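Local structure of xylose isomerase domain protein TIM barrel (Planctomyces limnophilus, 3TVA) at residues A[216-220]-A[221-225]; A[193-196]-A[197-200]; A[230-233]-A[234-237]. The protein binds a magnesium ion in a xylose isomerase-like TIM barrel and is probably an isomerase of unidentified substrate. One frame throughout, in Å; residues are numbered along the deposited sequence.

In the fold
All three contacts are local, each within one continuous piece of chain: a loop (contact 1), a loop running into a helix (contact 2), a strand end running into a turn (contact 3). Contact 1 is a surface contact between strands 207-216 and 229-231; contact 3, also at the surface, leaves strand 229-231 toward helix 240-249; contact 2 is partly buried at the start of helix 196-203. Contact 1 rests on a cationic stack, contact 2 on an asparagine N-cap, contact 3 on a type II turn whose carbonyl takes two bonds. W217 of contact 1 joins them: W217 CH2 lies 3.6 Å from G194 O of contact 2, and W217 N 2.9 Å from D237 OD2 of contact 3.

Contact 1 of 3, residues A[216-220]-A[221-225]; sequences LWAPV and NERGK
Between P219 and R223 the backbone folds into a short 3-10 turn, in which E222 N donates to P219 O (2.8 Å) and R223 N makes a weak, long bond to V220 O, bringing the CA atoms of A218 and R223 to 5.4 Å. The turn aims the R223 side chain back at W217. With CG anti to the carbonyl carbon (chi1 -63°) and the chain extended from CG to NE, the guanidinium lies flat on the indole, centres 4.4 Å apart and planes 21° from parallel. R223 NH1 stands over the ring, displaced toward its rim, while R223 NH2 approaches W217 CB at 3.6 Å. On the opposite guanidinium face sits a methyl, V220 CG2, 4.0 Å from R223 NH2. A bond near the edge limits the group's rotation: R223 NE donates to A218 O at 3.0 Å, with an N-H...O angle of 156° and the acceptor slightly out of the guanidinium plane. The E222 carboxylate lies against the P219 ring, where E222 OE1 is 4.0 Å from P219 CD; that oxygen is hydrogen-bonded to S226 OG. The chemistry is therefore a cation-pi stack steered by a backbone carbonyl: the indole and A218 O largely set how the guanidinium is turned, and its positive charge would probably strengthen both interactions.

Contact 2 of 3, residues A[193-196]-A[197-200]; sequences TGNP and IEAL
A chi1 of -173° swings the N195 amide away from its own N and back over the start of the helix, where chi2 turns OD1 toward the amide nitrogens of I197 and E198. The two bonds differ in quality. E198 N lies 3.2 Å from N195 OD1, with an almost straight N-H...O angle of 165°, in the carbonyl plane and on a lone pair. I197 N is 3.1 Å from the same oxygen, but its N-H points well off the line (121°), and that bond is weak. The E198 side chain returns the contact: CG anti to the carbonyl carbon and an extended chain beyond it carry the carboxylate to N195 CB, which lies 3.8 Å from E198 CD. There the two side chains run across each other at about a right angle, while the amide and carboxylate planes are moderately inclined. The contact is van der Waals, and no bond joins the two polar ends.

Backbone bonds then take over from the cap. A199 N donates to N195 O at 3.1 Å, and L200 N to P196 O at 3.0 Å, both of the i to i+4 helical kind. P196 occupies the first helical turn, where its lack of an N-H costs no helical bond; its ring packs on P185 and I189 of helix 185-190, while I197 and L200 touch helix 240-249. Asparagine at the N-cap followed by proline at N1 is a classic helix start, and here it opens helix 196-203, which packs against both those helices, with the P196 side chain about 12 Å from the magnesium ion.

Contact 3 of 3, residues A[230-233]-A[234-237]; sequences EVAL and GTGD
G234 meets the end of 230-233 at the third position of a type II beta turn running from A232 to T235. Its positive phi (93°) is the value found at this position of such a turn and favours glycine; the backbone there runs close against L233 O. T235 closes the turn with two donors to one acceptor. T235 N reaches A232 O at 3.0 Å, with an N-H...O angle of 161°, and T235 OG1 donates to the same oxygen at 2.6 Å. Both donors come in somewhat tilted from the carbonyl plane. The hydroxyl gets there because chi1 (64°) sets OG1 between the backbone N and the carbonyl carbon, within bonding distance of A232 O. From there T235 OG1 also touches a methyl, V231 CG2, at 3.5 Å. G236 follows, and the same V231 CG2 packs directly on the bare CA of G236 at 3.5 Å, tighter than usual carbon contact. The CB of D237 points away from 230-233.

The turn is tied to strand 207-216, the antiparallel partner of strand 229-231: D214 OD2 accepts from G234 N and, weakly, from G236 N, and V231 is backbone-bonded to D214. In addition, L233 packs against A276 and L280 of helix 266-287, and A232 touches D272, so the turn bridges the strand pair and that C-terminal helix.

Contact 1 of 3, residues A[216-220]-A[221-225]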
# COMPACT_ATOMS: atom_id res chain seq x y z
N LEU A 216 -12.04 12.73 0.33
CA LEU A 216 -12.41 14.12 0.62
C LEU A 216 -11.79 14.52 1.94
O LEU A 216 -11.77 13.73 2.89
CB LEU A 216 -13.94 14.26 0.71
CG LEU A 216 -14.74 13.95 -0.56
CD1 LEU A 216 -16.26 13.91 -0.26
CD2 LEU A 216 -14.43 14.99 -1.67
N TRP A 217 -11.26 15.74 2.02
CA TRP A 217 -10.75 16.26 3.29
C TRP A 217 -11.85 16.30 4.35
O TRP A 217 -13.01 16.53 4.04
CB TRP A 217 -10.22 17.69 3.13
CG TRP A 217 -9.00 17.78 2.29
CD1 TRP A 217 -8.94 18.10 0.96
CD2 TRP A 217 -7.65 17.55 2.71
NE1 TRP A 217 -7.63 18.07 0.53
CE2 TRP A 217 -6.82 17.74 1.58
CE3 TRP A 217 -7.06 17.19 3.92
CZ2 TRP A 217 -5.44 17.59 1.63
CZ3 TRP A 217 -5.69 17.04 3.98
CH2 TRP A 217 -4.89 17.24 2.84
N ALA A 218 -11.47 16.10 5.61
CA ALA A 218 -12.36 16.44 6.72
C ALA A 218 -12.52 17.96 6.77
O ALA A 218 -11.71 18.69 6.17
CB ALA A 218 -11.78 15.92 8.03
N PRO A 219 -13.55 18.46 7.47
CA PRO A 219 -13.63 19.91 7.71
C PRO A 219 -12.32 20.41 8.33
O PRO A 219 -11.67 19.63 9.03
CB PRO A 219 -14.78 20.04 8.70
CG PRO A 219 -15.66 18.87 8.40
CD PRO A 219 -14.74 17.75 8.00
N VAL A 220 -11.94 21.66 8.05
CA VAL A 220 -10.62 22.18 8.43
C VAL A 220 -10.26 21.94 9.89
O VAL A 220 -9.15 21.48 10.20
CB VAL A 220 -10.51 23.70 8.16
CG1 VAL A 220 -9.12 24.20 8.55
CG2 VAL A 220 -10.80 24.01 6.70
N ASN A 221 -11.20 22.26 10.77
CA ASN A 221 -10.99 22.12 12.21
C ASN A 221 -10.94 20.67 12.68
O ASN A 221 -10.45 20.39 13.76
CB ASN A 221 -12.08 22.88 12.97
CG ASN A 221 -13.48 22.48 12.55
OD1 ASN A 221 -13.91 22.77 11.43
ND2 ASN A 221 -14.21 21.82 13.44
N GLU A 222 -11.44 19.76 11.85
CA GLU A 222 -11.42 18.32 12.18
C GLU A 222 -10.25 17.53 11.59
O GLU A 222 -10.13 16.32 11.81
CB GLU A 222 -12.75 17.66 11.80
CG GLU A 222 -13.95 18.20 12.57
CD GLU A 222 -15.24 17.51 12.17
OE1 GLU A 222 -15.19 16.36 11.67
OE2 GLU A 222 -16.32 18.11 12.36
N ARG A 223 -9.38 18.18 10.82
CA ARG A 223 -8.29 17.46 10.17
C ARG A 223 -7.31 16.89 11.17
O ARG A 223 -6.90 17.57 12.11
CB ARG A 223 -7.60 18.35 9.14
CG ARG A 223 -8.55 18.72 8.03
CD ARG A 223 -7.90 19.43 6.87
NE ARG A 223 -8.94 19.95 6.00
CZ ARG A 223 -8.73 20.67 4.91
NH1 ARG A 223 -7.49 20.95 4.53
NH2 ARG A 223 -9.76 21.10 4.20
N GLY A 224 -6.94 15.62 10.99
CA GLY A 224 -6.08 14.94 11.94
C GLY A 224 -6.83 14.50 13.19
O GLY A 224 -6.25 13.93 14.11
N LYS A 225 -8.13 14.77 13.23
CA LYS A 225 -8.96 14.37 14.35
C LYS A 225 -10.06 13.41 13.90
O LYS A 225 -10.16 12.29 14.40
CB LYS A 225 -9.50 15.58 15.12
CG LYS A 225 -8.38 16.35 15.81
CD LYS A 225 -8.90 17.40 16.76
CE LYS A 225 -9.65 18.46 16.01
NZ LYS A 225 -10.05 19.61 16.86

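Contact 2 of 3, residues A[193-196]-A[197-200]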
# COMPACT_ATOMS: atom_id res chain seq x y z
N THR A 193 -3.19 15.20 7.01
CA THR A 193 -1.84 15.67 7.27
C THR A 193 -1.27 16.76 6.35
O THR A 193 -0.76 17.78 6.83
CB THR A 193 -0.89 14.49 7.30
OG1 THR A 193 -1.07 13.73 6.11
CG2 THR A 193 -1.24 13.62 8.48
N GLY A 194 -1.37 16.57 5.04
CA GLY A 194 -0.73 17.49 4.11
C GLY A 194 -1.05 17.18 2.66
O GLY A 194 -1.48 16.05 2.35
N ASN A 195 -0.87 18.16 1.77
CA ASN A 195 -1.19 17.96 0.37
C ASN A 195 -0.41 16.82 -0.24
O ASN A 195 0.83 16.82 -0.22
CB ASN A 195 -0.96 19.22 -0.47
CG ASN A 195 -1.47 19.06 -1.91
OD1 ASN A 195 -0.73 18.61 -2.80
ND2 ASN A 195 -2.74 19.38 -2.12
N PRO A 196 -1.13 15.82 -0.77
CA PRO A 196 -0.54 14.59 -1.28
C PRO A 196 0.35 14.77 -2.53
O PRO A 196 1.35 14.07 -2.63
CB PRO A 196 -1.76 13.72 -1.59
CG PRO A 196 -2.88 14.70 -1.81
CD PRO A 196 -2.60 15.82 -0.85
N ILE A 197 0.00 15.67 -3.45
CA ILE A 197 0.86 15.85 -4.62
C ILE A 197 2.21 16.49 -4.23
O ILE A 197 3.25 16.10 -4.74
CB ILE A 197 0.20 16.67 -5.75
CG1 ILE A 197 -1.23 16.17 -6.03
CG2 ILE A 197 1.04 16.59 -7.04
CD1 ILE A 197 -1.35 14.68 -6.21
N GLU A 198 2.18 17.46 -3.31
CA GLU A 198 3.43 18.02 -2.78
C GLU A 198 4.28 16.97 -2.06
O GLU A 198 5.51 16.98 -2.16
CB GLU A 198 3.15 19.19 -1.84
CG GLU A 198 2.52 20.39 -2.54
CD GLU A 198 1.97 21.43 -1.56
OE1 GLU A 198 2.40 21.44 -0.38
OE2 GLU A 198 1.11 22.24 -1.98
N ALA A 199 3.64 16.08 -1.32
CA ALA A 199 4.38 15.04 -0.61
C ALA A 199 5.03 14.08 -1.60
O ALA A 199 6.16 13.68 -1.41
CB ALA A 199 3.47 14.27 0.36
N LEU A 200 4.29 13.72 -2.64
CA LEU A 200 4.82 12.87 -3.71
C LEU A 200 6.10 13.43 -4.32
O LEU A 200 7.06 12.69 -4.53
CB LEU A 200 3.77 12.70 -4.81
CG LEU A 200 4.25 11.93 -6.04
CD1 LEU A 200 4.66 10.49 -5.67
CD2 LEU A 200 3.16 11.93 -7.11

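Contact 3 of 3, residues A[230-233]-A[234-237]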
# COMPACT_ATOMS: atom_id res chain seq x y z
N GLU A 230 -13.31 8.41 2.17
CA GLU A 230 -12.88 7.80 0.92
C GLU A 230 -14.04 7.79 -0.06
O GLU A 230 -15.16 7.51 0.33
CB GLU A 230 -12.35 6.37 1.13
CG GLU A 230 -11.76 5.78 -0.14
CD GLU A 230 -11.47 4.28 -0.05
OE1 GLU A 230 -11.30 3.76 1.07
OE2 GLU A 230 -11.42 3.63 -1.12
N VAL A 231 -13.77 8.12 -1.33
CA VAL A 231 -14.81 8.17 -2.35
C VAL A 231 -14.30 7.53 -3.65
O VAL A 231 -13.11 7.29 -3.80
CB VAL A 231 -15.25 9.63 -2.64
CG1 VAL A 231 -15.96 10.23 -1.44
CG2 VAL A 231 -14.05 10.48 -3.04
N ALA A 232 -15.22 7.27 -4.59
CA ALA A 232 -14.87 6.69 -5.88
C ALA A 232 -13.79 7.51 -6.61
O ALA A 232 -13.78 8.74 -6.52
CB ALA A 232 -16.12 6.54 -6.75
N LEU A 233 -12.89 6.82 -7.30
CA LEU A 233 -11.74 7.47 -7.92
C LEU A 233 -12.17 8.63 -8.82
O LEU A 233 -13.03 8.46 -9.68
CB LEU A 233 -10.94 6.45 -8.73
CG LEU A 233 -9.48 6.82 -8.94
CD1 LEU A 233 -8.74 6.68 -7.62
CD2 LEU A 233 -8.83 5.97 -10.03
N GLY A 234 -11.57 9.80 -8.60
CA GLY A 234 -11.87 10.97 -9.41
C GLY A 234 -12.96 11.86 -8.84
O GLY A 234 -13.16 12.97 -9.34
N THR A 235 -13.70 11.38 -7.84
CA THR A 235 -14.75 12.21 -7.25
C THR A 235 -14.30 12.92 -5.98
O THR A 235 -15.08 13.67 -5.38
CB THR A 235 -16.05 11.40 -6.99
OG1 THR A 235 -15.80 10.38 -6.02
CG2 THR A 235 -16.55 10.77 -8.28
N GLY A 236 -13.05 12.70 -5.57
CA GLY A 236 -12.53 13.29 -4.35
C GLY A 236 -11.61 14.48 -4.53
O GLY A 236 -11.70 15.19 -5.53
N ASP A 237 -10.76 14.72 -3.53
CA ASP A 237 -9.85 15.87 -3.51
C ASP A 237 -8.40 15.60 -3.96
O ASP A 237 -7.57 16.51 -3.90
CB ASP A 237 -9.85 16.51 -2.12
CG ASP A 237 -11.20 17.08 -1.75
OD1 ASP A 237 -11.91 17.55 -2.67
OD2 ASP A 237 -11.56 17.05 -0.55